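PDB 3IJ3: cytosol aminopeptidase from Coxiella burnetii, which probably removes amino acids from the N-termini of peptides as a manganese-dependent metalloaminopeptidase of the M17 family. Local coordinates for residues 191-196 / 296-301; 200-205 / 286-291; 315-320 / 413-418; 326-331 / 335-340. All blocks are in the same frame, centred on the assembly; numbering follows the deposited sequence.

Interaction 1: 191-196 / 296-301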
loop_
_atom_site.group_PDB
_atom_site.type_symbol
_atom_site.label_atom_id
_atom_site.label_comp_id
_atom_site.label_asym_id
_atom_site.label_seq_id
_atom_site.Cartn_x
_atom_site.Cartn_y
_atom_site.Cartn_z
ATOM N N GLN A 191 -30.426 -0.028 -26.983
ATOM C CA GLN A 191 -30.812 -0.835 -28.126
ATOM C C GLN A 191 -31.278 -2.240 -27.713
ATOM O O GLN A 191 -32.250 -2.781 -28.269
ATOM C CB GLN A 191 -29.663 -0.914 -29.147
ATOM C CG GLN A 191 -30.016 -1.733 -30.389
ATOM C CD GLN A 191 -31.296 -1.216 -31.087
ATOM O OE1 GLN A 191 -32.280 -1.961 -31.258
ATOM N NE2 GLN A 191 -31.308 0.076 -31.421
ATOM N N ALA A 192 -30.588 -2.840 -26.746
ATOM C CA ALA A 192 -30.972 -4.165 -26.276
ATOM C C ALA A 192 -32.396 -4.128 -25.688
ATOM O O ALA A 192 -33.215 -5.023 -25.925
ATOM C CB ALA A 192 -29.946 -4.687 -25.215
ATOM N N VAL A 193 -32.687 -3.088 -24.924
ATOM C CA VAL A 193 -34.021 -2.919 -24.343
ATOM C C VAL A 193 -35.065 -2.767 -25.447
ATOM O O VAL A 193 -36.138 -3.382 -25.375
ATOM C CB VAL A 193 -34.102 -1.742 -23.338
ATOM C CG1 VAL A 193 -35.539 -1.592 -22.825
ATOM C CG2 VAL A 193 -33.108 -1.942 -22.115
ATOM N N LYS A 194 -34.777 -1.955 -26.468
ATOM C CA LYS A 194 -35.726 -1.796 -27.569
ATOM C C LYS A 194 -35.927 -3.104 -28.335
ATOM O O LYS A 194 -37.025 -3.372 -28.833
ATOM C CB LYS A 194 -35.328 -0.666 -28.528
ATOM C CG LYS A 194 -35.345 0.705 -27.890
ATOM C CD LYS A 194 -35.370 1.828 -28.923
ATOM C CE LYS A 194 -34.227 1.783 -29.882
ATOM N NZ LYS A 194 -34.320 2.914 -30.893
ATOM N N HIS A 195 -34.879 -3.911 -28.439
ATOM C CA HIS A 195 -35.004 -5.194 -29.125
ATOM C C HIS A 195 -35.978 -6.094 -28.363
ATOM O O HIS A 195 -36.829 -6.743 -28.959
ATOM C CB HIS A 195 -33.644 -5.880 -29.289
ATOM C CG HIS A 195 -33.693 -7.122 -30.132
ATOM N ND1 HIS A 195 -33.603 -7.093 -31.505
ATOM C CD2 HIS A 195 -33.821 -8.426 -29.793
ATOM C CE1 HIS A 195 -33.676 -8.327 -31.978
ATOM N NE2 HIS A 195 -33.807 -9.155 -30.957
ATOM N N VAL A 196 -35.830 -6.150 -27.046
ATOM C CA VAL A 196 -36.741 -6.943 -26.210
ATOM C C VAL A 196 -38.174 -6.396 -26.285
ATOM O O VAL A 196 -39.132 -7.154 -26.419
ATOM C CB VAL A 196 -36.277 -6.958 -24.747
ATOM C CG1 VAL A 196 -37.392 -7.559 -23.832
ATOM C CG2 VAL A 196 -34.924 -7.692 -24.627
ATOM N N LEU A 296 -46.346 -3.121 -16.167
ATOM C CA LEU A 296 -44.908 -3.164 -16.003
ATOM C C LEU A 296 -44.224 -1.886 -16.453
ATOM O O LEU A 296 -44.563 -1.309 -17.503
ATOM C CB LEU A 296 -44.335 -4.309 -16.832
ATOM C CG LEU A 296 -42.806 -4.454 -16.929
ATOM C CD1 LEU A 296 -42.225 -4.814 -15.551
ATOM C CD2 LEU A 296 -42.469 -5.512 -17.982
ATOM N N ARG A 297 -43.268 -1.439 -15.657
ATOM C CA ARG A 297 -42.418 -0.336 -16.047
ATOM C C ARG A 297 -41.002 -0.769 -15.691
ATOM O O ARG A 297 -40.782 -1.401 -14.649
ATOM C CB ARG A 297 -42.792 0.950 -15.312
ATOM C CG ARG A 297 -41.934 2.115 -15.687
ATOM C CD ARG A 297 -42.319 3.360 -14.912
ATOM N NE ARG A 297 -41.804 4.577 -15.536
ATOM C CZ ARG A 297 -41.954 5.798 -15.017
ATOM N NH1 ARG A 297 -42.543 5.966 -13.832
ATOM N NH2 ARG A 297 -41.499 6.856 -15.677
ATOM N N LEU A 298 -40.060 -0.484 -16.583
ATOM C CA LEU A 298 -38.642 -0.778 -16.390
ATOM C C LEU A 298 -37.847 0.503 -16.581
ATOM O O LEU A 298 -37.942 1.153 -17.633
ATOM C CB LEU A 298 -38.178 -1.841 -17.391
ATOM C CG LEU A 298 -36.666 -2.057 -17.555
ATOM C CD1 LEU A 298 -36.060 -2.736 -16.297
ATOM C CD2 LEU A 298 -36.395 -2.920 -18.773
ATOM N N LEU A 299 -37.083 0.886 -15.550
ATOM C CA LEU A 299 -36.260 2.076 -15.555
ATOM C C LEU A 299 -34.811 1.693 -15.382
ATOM O O LEU A 299 -34.441 1.038 -14.392
ATOM C CB LEU A 299 -36.695 3.018 -14.411
ATOM C CG LEU A 299 -38.022 3.729 -14.614
ATOM C CD1 LEU A 299 -38.588 4.229 -13.269
ATOM C CD2 LEU A 299 -37.820 4.903 -15.601
ATOM N N ILE A 300 -33.982 2.077 -16.361
ATOM C CA ILE A 300 -32.545 1.804 -16.318
ATOM C C ILE A 300 -31.710 3.069 -16.590
ATOM O O ILE A 300 -31.718 3.597 -17.718
ATOM C CB ILE A 300 -32.133 0.731 -17.364
ATOM C CG1 ILE A 300 -32.759 -0.620 -17.032
ATOM C CG2 ILE A 300 -30.607 0.629 -17.478
ATOM C CD1 ILE A 300 -32.646 -1.664 -18.196
ATOM N N PRO A 301 -31.044 3.591 -15.541
ATOM C CA PRO A 301 -30.076 4.658 -15.755
ATOM C C PRO A 301 -28.862 3.992 -16.413
ATOM O O PRO A 301 -28.307 3.014 -15.861
ATOM C CB PRO A 301 -29.761 5.174 -14.359
ATOM C CG PRO A 301 -30.437 4.287 -13.404
ATOM C CD PRO A 301 -31.296 3.332 -14.105
#
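Val193, on helix 186-200, turns both of its methyl groups onto Leu298 and Ile300, two residues of strand 295-305 whose side chains rise from the same face of the sheet. With CG1 anti to the backbone N (chi1 177°), the two branches of Val193 diverge along the strand. CG2 of Val193 meets CD1 of Ile300 tip to tip at 4.0 Å, and CG1 lies more loosely against CD2 of Leu298, 4.3 Å away. The extended CG1-CD1 arm of Ile300 (chi2 168°) carries its end methyl toward the helix, so the two tips meet although the CA atoms of Val193 and Ile300 are 9.4 Å apart. Short, branched valine suits the helix side and longer isoleucine and leucine the sheet side, from which the side chains reach toward the helix. Around them the same layer is completed by Ile233 and Leu235 of strand 231-237 against Val193, and by Ala277 and Ala280 of helix 275-289 beside Ile300 and Leu298. On the reverse face of the strand, CD1 of Leu299 rests 3.9 Å above the plane of the Arg297 guanidinium, whose charge is met by Asp234 and Glu345. This is helix-on-sheet packing of the catalytic domain. Since methyl groups alone meet, with no hydrogen bond across, the contact probably gains its stability from excluding water and from dispersion, which would make closeness of fit matter more than direction.

Interaction 2: 200-205 / 286-291. With SO4 (sulfate ion), chain H; SO4 (sulfate ion), chain G.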
loop_
_atom_site.group_PDB
_atom_site.type_symbol
_atom_site.label_atom_id
_atom_site.label_comp_id
_atom_site.label_asym_id
_atom_site.label_seq_id
_atom_site.Cartn_x
_atom_site.Cartn_y
_atom_site.Cartn_z
ATOM N N PHE A 200 -42.793 -7.754 -27.758
ATOM C CA PHE A 200 -44.078 -7.655 -27.037
ATOM C C PHE A 200 -44.854 -6.373 -27.247
ATOM O O PHE A 200 -45.845 -6.133 -26.557
ATOM C CB PHE A 200 -43.753 -7.749 -25.524
ATOM C CG PHE A 200 -42.835 -8.863 -25.208
ATOM C CD1 PHE A 200 -43.300 -10.175 -25.222
ATOM C CD2 PHE A 200 -41.502 -8.630 -24.952
ATOM C CE1 PHE A 200 -42.443 -11.229 -25.006
ATOM C CE2 PHE A 200 -40.639 -9.689 -24.722
ATOM C CZ PHE A 200 -41.123 -10.995 -24.753
ATOM N N GLU A 201 -44.404 -5.584 -28.218
ATOM C CA GLU A 201 -44.935 -4.262 -28.499
ATOM C C GLU A 201 -45.033 -3.389 -27.227
ATOM O O GLU A 201 -46.011 -2.692 -27.000
ATOM C CB GLU A 201 -46.219 -4.304 -29.356
ATOM C CG GLU A 201 -45.951 -4.803 -30.787
ATOM C CD GLU A 201 -44.949 -3.927 -31.549
ATOM O OE1 GLU A 201 -43.998 -4.475 -32.166
ATOM O OE2 GLU A 201 -45.082 -2.683 -31.491
ATOM N N ALA A 202 -43.996 -3.466 -26.397
ATOM C CA ALA A 202 -43.857 -2.598 -25.215
ATOM C C ALA A 202 -43.377 -1.253 -25.758
ATOM O O ALA A 202 -42.848 -1.201 -26.876
ATOM C CB ALA A 202 -42.839 -3.142 -24.233
ATOM N N LYS A 203 -43.606 -0.168 -25.018
ATOM C CA LYS A 203 -43.185 1.163 -25.441
ATOM C C LYS A 203 -41.890 1.517 -24.708
ATOM O O LYS A 203 -41.721 1.148 -23.545
ATOM C CB LYS A 203 -44.273 2.244 -25.146
ATOM C CG LYS A 203 -44.477 2.556 -23.662
ATOM C CD LYS A 203 -45.142 3.953 -23.298
ATOM C CE LYS A 203 -46.627 3.961 -23.201
ATOM N NZ LYS A 203 -47.080 5.279 -22.630
ATOM N N VAL A 204 -40.981 2.189 -25.395
ATOM C CA VAL A 204 -39.716 2.602 -24.806
ATOM C C VAL A 204 -39.444 4.068 -25.101
ATOM O O VAL A 204 -39.547 4.523 -26.256
ATOM C CB VAL A 204 -38.530 1.780 -25.347
ATOM C CG1 VAL A 204 -37.216 2.204 -24.654
ATOM C CG2 VAL A 204 -38.774 0.286 -25.151
ATOM N N LYS A 205 -39.080 4.790 -24.045
ATOM C CA LYS A 205 -38.710 6.185 -24.099
ATOM C C LYS A 205 -37.248 6.246 -23.637
ATOM O O LYS A 205 -36.899 5.602 -22.667
ATOM C CB LYS A 205 -39.606 6.984 -23.110
ATOM C CG LYS A 205 -39.162 8.393 -22.855
ATOM C CD LYS A 205 -40.208 9.201 -22.097
ATOM C CE LYS A 205 -40.458 8.732 -20.706
ATOM N NZ LYS A 205 -41.412 9.677 -20.049
ATOM N N MET A 286 -39.330 -11.884 -18.758
ATOM C CA MET A 286 -40.120 -13.027 -18.266
ATOM C C MET A 286 -41.567 -12.632 -17.976
ATOM O O MET A 286 -42.504 -13.372 -18.295
ATOM C CB MET A 286 -39.470 -13.673 -17.030
ATOM C CG MET A 286 -38.200 -14.434 -17.331
ATOM S SD MET A 286 -38.514 -15.875 -18.343
ATOM C CE MET A 286 -39.855 -16.597 -17.460
ATOM N N ILE A 287 -41.752 -11.451 -17.399
ATOM C CA ILE A 287 -43.081 -10.942 -17.105
ATOM C C ILE A 287 -43.901 -10.837 -18.402
ATOM O O ILE A 287 -45.059 -11.249 -18.439
ATOM C CB ILE A 287 -42.981 -9.578 -16.405
ATOM C CG1 ILE A 287 -42.468 -9.752 -14.965
ATOM C CG2 ILE A 287 -44.336 -8.862 -16.400
ATOM C CD1 ILE A 287 -42.126 -8.395 -14.285
ATOM N N MET A 288 -43.269 -10.342 -19.465
ATOM C CA MET A 288 -43.947 -10.177 -20.761
ATOM C C MET A 288 -44.167 -11.509 -21.490
ATOM O O MET A 288 -45.247 -11.753 -22.067
ATOM C CB MET A 288 -43.187 -9.138 -21.627
ATOM C CG MET A 288 -43.254 -7.706 -21.021
ATOM S SD MET A 288 -42.462 -6.402 -22.009
ATOM C CE MET A 288 -40.689 -6.756 -21.824
ATOM N N LEU A 289 -43.171 -12.383 -21.440
ATOM C CA LEU A 289 -43.282 -13.717 -22.041
ATOM C C LEU A 289 -44.412 -14.530 -21.436
ATOM O O LEU A 289 -45.100 -15.276 -22.135
ATOM C CB LEU A 289 -41.968 -14.501 -21.883
ATOM C CG LEU A 289 -40.832 -14.174 -22.850
ATOM C CD1 LEU A 289 -39.521 -14.765 -22.384
ATOM C CD2 LEU A 289 -41.205 -14.666 -24.258
ATOM N N GLN A 290 -44.575 -14.405 -20.130
ATOM C CA GLN A 290 -45.581 -15.149 -19.381
ATOM C C GLN A 290 -46.879 -14.378 -19.177
ATOM O O GLN A 290 -47.819 -14.863 -18.529
ATOM C CB GLN A 290 -44.979 -15.550 -18.041
ATOM C CG GLN A 290 -43.828 -16.532 -18.158
ATOM C CD GLN A 290 -44.296 -17.962 -18.369
ATOM O OE1 GLN A 290 -45.264 -18.404 -17.744
ATOM N NE2 GLN A 290 -43.599 -18.705 -19.230
ATOM N N GLN A 291 -46.937 -13.191 -19.761
ATOM C CA GLN A 291 -48.102 -12.325 -19.703
ATOM C C GLN A 291 -48.686 -12.165 -18.305
ATOM O O GLN A 291 -49.884 -12.346 -18.106
ATOM C CB GLN A 291 -49.175 -12.783 -20.732
ATOM C CG GLN A 291 -48.629 -12.692 -22.183
ATOM C CD GLN A 291 -49.647 -12.973 -23.269
ATOM O OE1 GLN A 291 -50.771 -13.381 -23.008
ATOM N NE2 GLN A 291 -49.242 -12.751 -24.511
HETATM S S SO4 H . -45.990 -21.874 -19.429
HETATM O O1 SO4 H . -46.000 -23.180 -20.094
HETATM O O2 SO4 H . -46.960 -20.989 -20.076
HETATM O O3 SO4 H . -46.377 -22.033 -18.034
HETATM O O4 SO4 H . -44.661 -21.288 -19.515
HETATM S S SO4 G . -48.523 5.995 -18.757
HETATM O O1 SO4 G . -47.896 5.804 -20.060
HETATM O O2 SO4 G . -49.970 5.839 -18.882
HETATM O O3 SO4 G . -48.027 4.994 -17.828
HETATM O O4 SO4 G . -48.237 7.330 -18.246
#
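Phe200 lays one face of its ring on Met288 and brings the ring edge to Leu289. The CB of Met288 sits over the middle of the ring, 3.6 Å from the centroid of Phe200 and 13° off the normal, a CH-pi contact of good geometry. Farther along, the Met288 SD lies obliquely, 4.6 Å from the Phe200 centroid and 47° off the normal, adding a Met-aromatic contact. A bend at the thioether (chi3 -71°) then folds the methyl back, leaving Met288 CE 3.7 Å from CD2 of Phe200. Leu289 CD2 comes up in the ring plane, 3.7 Å from CZ of Phe200, and Ala202 CB meets the sulfur, 4.0 Å from Met288 SD. Flexible, polarisable methionine can follow the ring in this way, while alanine is small enough to let the chain pass close by. In the next shell, Trp237 packs against Phe200, Ala202 and Met288, and Val196 touches Met288. Schellman motifs at Glu201 and Gln291 end the two helices here. At the margins are two sulfates, probably from the crystallisation liquor: Lys203 NZ binds O1 of one at 2.7 Å, and Gln290 NE2 binds O4 of the other at 2.8 Å. No hydrogen bond joins the two segments, so the contact rests on CH-pi, Met-aromatic and aliphatic packing, which probably restrains the ring's tilt more than methyl packing alone would.

Interaction 3: 315-320 / 413-418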
loop_
_atom_site.group_PDB
_atom_site.type_symbol
_atom_site.label_atom_id
_atom_site.label_comp_id
_atom_site.label_asym_id
_atom_site.label_seq_id
_atom_site.Cartn_x
_atom_site.Cartn_y
_atom_site.Cartn_z
ATOM N N GLY A 315 -16.597 16.112 -2.964
ATOM C CA GLY A 315 -16.991 17.409 -2.462
ATOM C C GLY A 315 -18.054 18.073 -3.323
ATOM O O GLY A 315 -18.712 19.014 -2.873
ATOM N N ASP A 316 -18.233 17.608 -4.560
ATOM C CA ASP A 316 -19.292 18.200 -5.393
ATOM C C ASP A 316 -20.669 17.856 -4.798
ATOM O O ASP A 316 -20.841 16.807 -4.173
ATOM C CB ASP A 316 -19.234 17.740 -6.856
ATOM C CG ASP A 316 -18.141 18.443 -7.668
ATOM O OD1 ASP A 316 -17.543 19.441 -7.172
ATOM O OD2 ASP A 316 -17.922 18.000 -8.824
ATOM N N VAL A 317 -21.621 18.756 -4.972
ATOM C CA VAL A 317 -22.998 18.519 -4.525
ATOM C C VAL A 317 -23.844 18.353 -5.771
ATOM O O VAL A 317 -23.900 19.251 -6.619
ATOM C CB VAL A 317 -23.527 19.632 -3.618
ATOM C CG1 VAL A 317 -25.014 19.382 -3.301
ATOM C CG2 VAL A 317 -22.694 19.727 -2.335
ATOM N N VAL A 318 -24.497 17.198 -5.867
ATOM C CA VAL A 318 -25.300 16.807 -7.005
ATOM C C VAL A 318 -26.760 16.986 -6.652
ATOM O O VAL A 318 -27.187 16.591 -5.570
ATOM C CB VAL A 318 -25.019 15.329 -7.337
ATOM C CG1 VAL A 318 -25.959 14.803 -8.403
ATOM C CG2 VAL A 318 -23.510 15.152 -7.737
ATOM N N GLN A 319 -27.500 17.650 -7.543
ATOM C CA GLN A 319 -28.925 17.848 -7.378
ATOM C C GLN A 319 -29.602 16.544 -7.785
ATOM O O GLN A 319 -29.021 15.743 -8.510
ATOM C CB GLN A 319 -29.423 18.989 -8.266
ATOM C CG GLN A 319 -28.739 20.351 -8.006
ATOM C CD GLN A 319 -29.129 20.975 -6.668
ATOM O OE1 GLN A 319 -30.267 20.853 -6.236
ATOM N NE2 GLN A 319 -28.184 21.674 -6.024
ATOM N N THR A 320 -30.819 16.322 -7.306
ATOM C CA THR A 320 -31.554 15.100 -7.650
ATOM C C THR A 320 -32.976 15.411 -8.117
ATOM O O THR A 320 -33.517 16.469 -7.853
ATOM C CB THR A 320 -31.679 14.132 -6.441
ATOM O OG1 THR A 320 -32.402 14.778 -5.394
ATOM C CG2 THR A 320 -30.311 13.664 -5.914
ATOM N N GLU A 413 -22.302 17.949 6.262
ATOM C CA GLU A 413 -22.332 19.288 6.813
ATOM C C GLU A 413 -22.808 20.302 5.742
ATOM O O GLU A 413 -23.164 21.437 6.084
ATOM C CB GLU A 413 -20.934 19.733 7.285
ATOM C CG GLU A 413 -20.305 18.863 8.369
ATOM C CD GLU A 413 -21.040 18.945 9.690
ATOM O OE1 GLU A 413 -21.781 19.906 9.904
ATOM O OE2 GLU A 413 -20.858 18.044 10.526
ATOM N N VAL A 414 -22.820 19.896 4.478
ATOM C CA VAL A 414 -23.117 20.781 3.369
ATOM C C VAL A 414 -24.458 20.496 2.677
ATOM O O VAL A 414 -25.239 21.389 2.444
ATOM C CB VAL A 414 -21.969 20.681 2.323
ATOM C CG1 VAL A 414 -22.243 21.545 1.089
ATOM C CG2 VAL A 414 -20.661 21.119 2.948
ATOM N N ALA A 415 -24.701 19.246 2.363
ATOM C CA ALA A 415 -25.888 18.825 1.624
ATOM C C ALA A 415 -26.863 18.074 2.502
ATOM O O ALA A 415 -26.615 17.876 3.695
ATOM C CB ALA A 415 -25.455 17.912 0.441
ATOM N N ASP A 416 -27.966 17.603 1.912
ATOM C CA ASP A 416 -28.939 16.794 2.675
ATOM C C ASP A 416 -28.343 15.469 3.184
ATOM O O ASP A 416 -28.683 14.999 4.297
ATOM C CB ASP A 416 -30.200 16.534 1.855
ATOM C CG ASP A 416 -30.985 17.791 1.590
ATOM O OD1 ASP A 416 -31.126 18.622 2.544
ATOM O OD2 ASP A 416 -31.480 17.949 0.433
ATOM N N LEU A 417 -27.467 14.868 2.380
ATOM C CA LEU A 417 -26.770 13.650 2.780
ATOM C C LEU A 417 -25.564 13.416 1.885
ATOM O O LEU A 417 -25.413 14.054 0.873
ATOM C CB LEU A 417 -27.658 12.417 2.724
ATOM C CG LEU A 417 -28.113 11.904 1.377
ATOM C CD1 LEU A 417 -28.772 10.480 1.545
ATOM C CD2 LEU A 417 -29.074 12.893 0.692
ATOM N N THR A 418 -24.695 12.529 2.318
ATOM C CA THR A 418 -23.548 12.131 1.513
ATOM C C THR A 418 -23.916 10.857 0.799
ATOM O O THR A 418 -24.928 10.234 1.122
ATOM C CB THR A 418 -22.301 11.851 2.362
ATOM O OG1 THR A 418 -22.559 10.744 3.242
ATOM C CG2 THR A 418 -21.877 13.077 3.180
#
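The backbones of Val317 and Ala415 approach to 6.8 Å between CA atoms without a hydrogen bond between them, for strand 325-327 lies between strands 317-319 and 417-418 and bonds to both; Ala415 belongs to the loop leading into the latter. Side chains bridge over it. Val317 places CG1 anti to its own backbone nitrogen (chi1 175°) and thereby offers a methyl to each of two neighbours: Val317 CG1 to Ala415 CB at 4.0 Å, and CG2 to Val414 CG1 at 3.9 Å. The two valines cross at a slant, each presenting one branch, whereas Ala415 has just the single carbon needed where Thr325 also presses against it and against Val317. Ser412 OG accepts bonds from the backbone N of both Val414 and Ala415, and Asp416 OD2 takes the N-H of Thr325. Gly315, with positive phi (94°), allows the turn that leads into strand 317-319. A second subunit packs against the contact: its Tyr143 touches both Val317 and Val414, its Arg144 NE bonds to Glu413 O, and its Glu182 N to Asp316 OD1. Such an arrangement belongs to a small mixed three-stranded sheet, antiparallel on one flank and parallel on the other, set at the rim of the catalytic domain, where it forms part of a subunit interface in the six-chain assembly expected of M17 aminopeptidases.

Interaction 4: 326-331 / 335-340. With SO4 (sulfate ion), chain D; SO4 (sulfate ion), chain F.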
loop_
_atom_site.group_PDB
_atom_site.type_symbol
_atom_site.label_atom_id
_atom_site.label_comp_id
_atom_site.label_asym_id
_atom_site.label_seq_id
_atom_site.Cartn_x
_atom_site.Cartn_y
_atom_site.Cartn_z
ATOM N N ILE A 326 -27.041 15.828 -2.703
ATOM C CA ILE A 326 -26.114 14.774 -2.307
ATOM C C ILE A 326 -24.681 15.286 -2.396
ATOM O O ILE A 326 -24.255 15.760 -3.450
ATOM C CB ILE A 326 -26.174 13.596 -3.271
ATOM C CG1 ILE A 326 -27.602 13.067 -3.400
ATOM C CG2 ILE A 326 -25.252 12.499 -2.807
ATOM C CD1 ILE A 326 -27.713 12.181 -4.623
ATOM N N GLU A 327 -23.963 15.215 -1.292
ATOM C CA GLU A 327 -22.561 15.562 -1.277
ATOM C C GLU A 327 -21.805 14.296 -1.655
ATOM O O GLU A 327 -21.920 13.258 -0.973
ATOM C CB GLU A 327 -22.107 16.056 0.085
ATOM C CG GLU A 327 -20.601 16.452 0.064
ATOM C CD GLU A 327 -20.065 16.936 1.394
ATOM O OE1 GLU A 327 -20.680 16.635 2.452
ATOM O OE2 GLU A 327 -19.001 17.624 1.378
ATOM N N ILE A 328 -20.995 14.379 -2.694
ATOM C CA ILE A 328 -20.221 13.232 -3.143
ATOM C C ILE A 328 -18.962 13.080 -2.299
ATOM O O ILE A 328 -18.041 13.925 -2.333
ATOM C CB ILE A 328 -19.816 13.354 -4.628
ATOM C CG1 ILE A 328 -21.059 13.543 -5.516
ATOM C CG2 ILE A 328 -18.971 12.108 -5.075
ATOM C CD1 ILE A 328 -22.139 12.426 -5.346
ATOM N N THR A 329 -18.928 12.014 -1.520
ATOM C CA THR A 329 -17.778 11.690 -0.675
ATOM C C THR A 329 -16.972 10.518 -1.241
ATOM O O THR A 329 -15.915 10.202 -0.721
ATOM C CB THR A 329 -18.192 11.413 0.784
ATOM O OG1 THR A 329 -19.238 10.462 0.820
ATOM C CG2 THR A 329 -18.699 12.702 1.441
ATOM N N ASN A 330 -17.487 9.884 -2.285
ATOM C CA ASN A 330 -16.794 8.771 -2.964
ATOM C C ASN A 330 -17.357 8.717 -4.362
ATOM O O ASN A 330 -18.530 8.371 -4.543
ATOM C CB ASN A 330 -17.033 7.460 -2.223
ATOM C CG ASN A 330 -16.337 6.271 -2.867
ATOM O OD1 ASN A 330 -15.639 6.396 -3.888
ATOM N ND2 ASN A 330 -16.519 5.094 -2.257
ATOM N N THR A 331 -16.548 9.041 -5.374
ATOM C CA THR A 331 -17.072 9.023 -6.747
ATOM C C THR A 331 -17.358 7.592 -7.238
ATOM O O THR A 331 -18.056 7.400 -8.228
ATOM C CB THR A 331 -16.094 9.688 -7.752
ATOM O OG1 THR A 331 -14.878 8.942 -7.790
ATOM C CG2 THR A 331 -15.814 11.131 -7.383
ATOM N N GLY A 335 -23.388 4.163 -8.277
ATOM C CA GLY A 335 -24.585 3.380 -8.623
ATOM C C GLY A 335 -25.812 3.842 -7.866
ATOM O O GLY A 335 -26.896 4.003 -8.432
ATOM N N ARG A 336 -25.647 4.044 -6.581
ATOM C CA ARG A 336 -26.772 4.499 -5.744
ATOM C C ARG A 336 -27.223 5.901 -6.140
ATOM O O ARG A 336 -28.400 6.240 -5.999
ATOM C CB ARG A 336 -26.379 4.431 -4.273
ATOM C CG ARG A 336 -25.372 5.463 -3.834
ATOM C CD ARG A 336 -24.632 5.093 -2.540
ATOM N NE ARG A 336 -23.796 3.914 -2.697
ATOM C CZ ARG A 336 -22.987 3.440 -1.739
ATOM N NH1 ARG A 336 -22.907 4.027 -0.543
ATOM N NH2 ARG A 336 -22.275 2.355 -1.959
ATOM N N VAL A 337 -26.267 6.726 -6.608
ATOM C CA VAL A 337 -26.579 8.117 -7.042
ATOM C C VAL A 337 -27.488 8.102 -8.293
ATOM O O VAL A 337 -28.524 8.795 -8.320
ATOM C CB VAL A 337 -25.305 8.949 -7.261
ATOM C CG1 VAL A 337 -25.626 10.360 -7.821
ATOM C CG2 VAL A 337 -24.486 9.056 -5.951
ATOM N N VAL A 338 -27.148 7.266 -9.280
ATOM C CA VAL A 338 -27.971 7.203 -10.495
ATOM C C VAL A 338 -29.300 6.521 -10.198
ATOM O O VAL A 338 -30.338 6.936 -10.732
ATOM C CB VAL A 338 -27.245 6.616 -11.724
ATOM C CG1 VAL A 338 -25.909 7.399 -11.935
ATOM C CG2 VAL A 338 -26.996 5.092 -11.611
ATOM N N LEU A 339 -29.278 5.512 -9.332
ATOM C CA LEU A 339 -30.519 4.815 -8.937
ATOM C C LEU A 339 -31.488 5.748 -8.208
ATOM O O LEU A 339 -32.694 5.601 -8.340
ATOM C CB LEU A 339 -30.219 3.597 -8.065
ATOM C CG LEU A 339 -29.636 2.405 -8.810
ATOM C CD1 LEU A 339 -29.185 1.324 -7.815
ATOM C CD2 LEU A 339 -30.639 1.846 -9.823
ATOM N N ALA A 340 -30.960 6.689 -7.428
ATOM C CA ALA A 340 -31.802 7.647 -6.683
ATOM C C ALA A 340 -32.764 8.401 -7.593
ATOM O O ALA A 340 -33.929 8.608 -7.236
ATOM C CB ALA A 340 -30.929 8.647 -5.884
HETATM S S SO4 D . -22.748 1.720 -5.762
HETATM O O1 SO4 D . -21.801 2.171 -6.775
HETATM O O2 SO4 D . -23.428 2.929 -5.275
HETATM O O3 SO4 D . -23.631 0.769 -6.411
HETATM O O4 SO4 D . -22.036 1.076 -4.639
HETATM S S SO4 F . -20.269 2.595 1.516
HETATM O O1 SO4 F . -18.865 2.388 1.159
HETATM O O2 SO4 F . -20.641 4.000 1.373
HETATM O O3 SO4 F . -21.175 1.770 0.743
HETATM O O4 SO4 F . -20.415 2.208 2.924
#
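The guanidinium of Arg336 is gripped at its edge by two sulfates lying near its plane. One takes Arg336 NE through its O2 (2.8 Å) and NH2 through its O4 (3.0 Å); the other takes Arg336 NH1 through its O2 and NH2 through its O3, both at 3.0 Å. The first sulfate also receives the backbone N of Arg336 at O2 (2.8 Å). Its O1 accepts the backbone N of Gly335 at 3.0 Å, so the start of helix 335-347 forms an anion site, with Lys250 as a further donor. These residues fall in the family signature 330-337, and in related leucine aminopeptidases the corresponding arginine binds bicarbonate; the sulfate may mimic it. Glycine leaves room for the anion, since a CB would collide with it. On another side of the helix, Val337 spreads its branches (chi1 175°) between two isoleucines: Val337 CG1 lies 4.2 Å from Ile326 CD1, and CG2 equally far from Ile328 CD1. Branched side chains suit this buried packing, in which Ala218 and Val222 of helix 217-223 also touch Val337.

The four contacts form two pairs in the catalytic domain. Interactions 1 and 2, centres 9 Å apart, share one hydrophobic layer between helices and the large sheet: Val196 CG1 touches Met288 CE at 3.9 Å. Interactions 3 and 4 are equally close, joined by the small sheet through a probable hydrogen bond of Val318 N to Ile326 O (2.8 Å). The pairs meet where Pro301 CG lies 3.8 Å from Val338 O, although the centres of interactions 1 and 4 are 22 Å apart. The lithium site, formed by Lys250, Asp255, Asp273 and Glu334, is about 10 Å from the Val337 side chain and about 13 Å from that of Ile300; Lys250 also binds a sulfate of interaction 4.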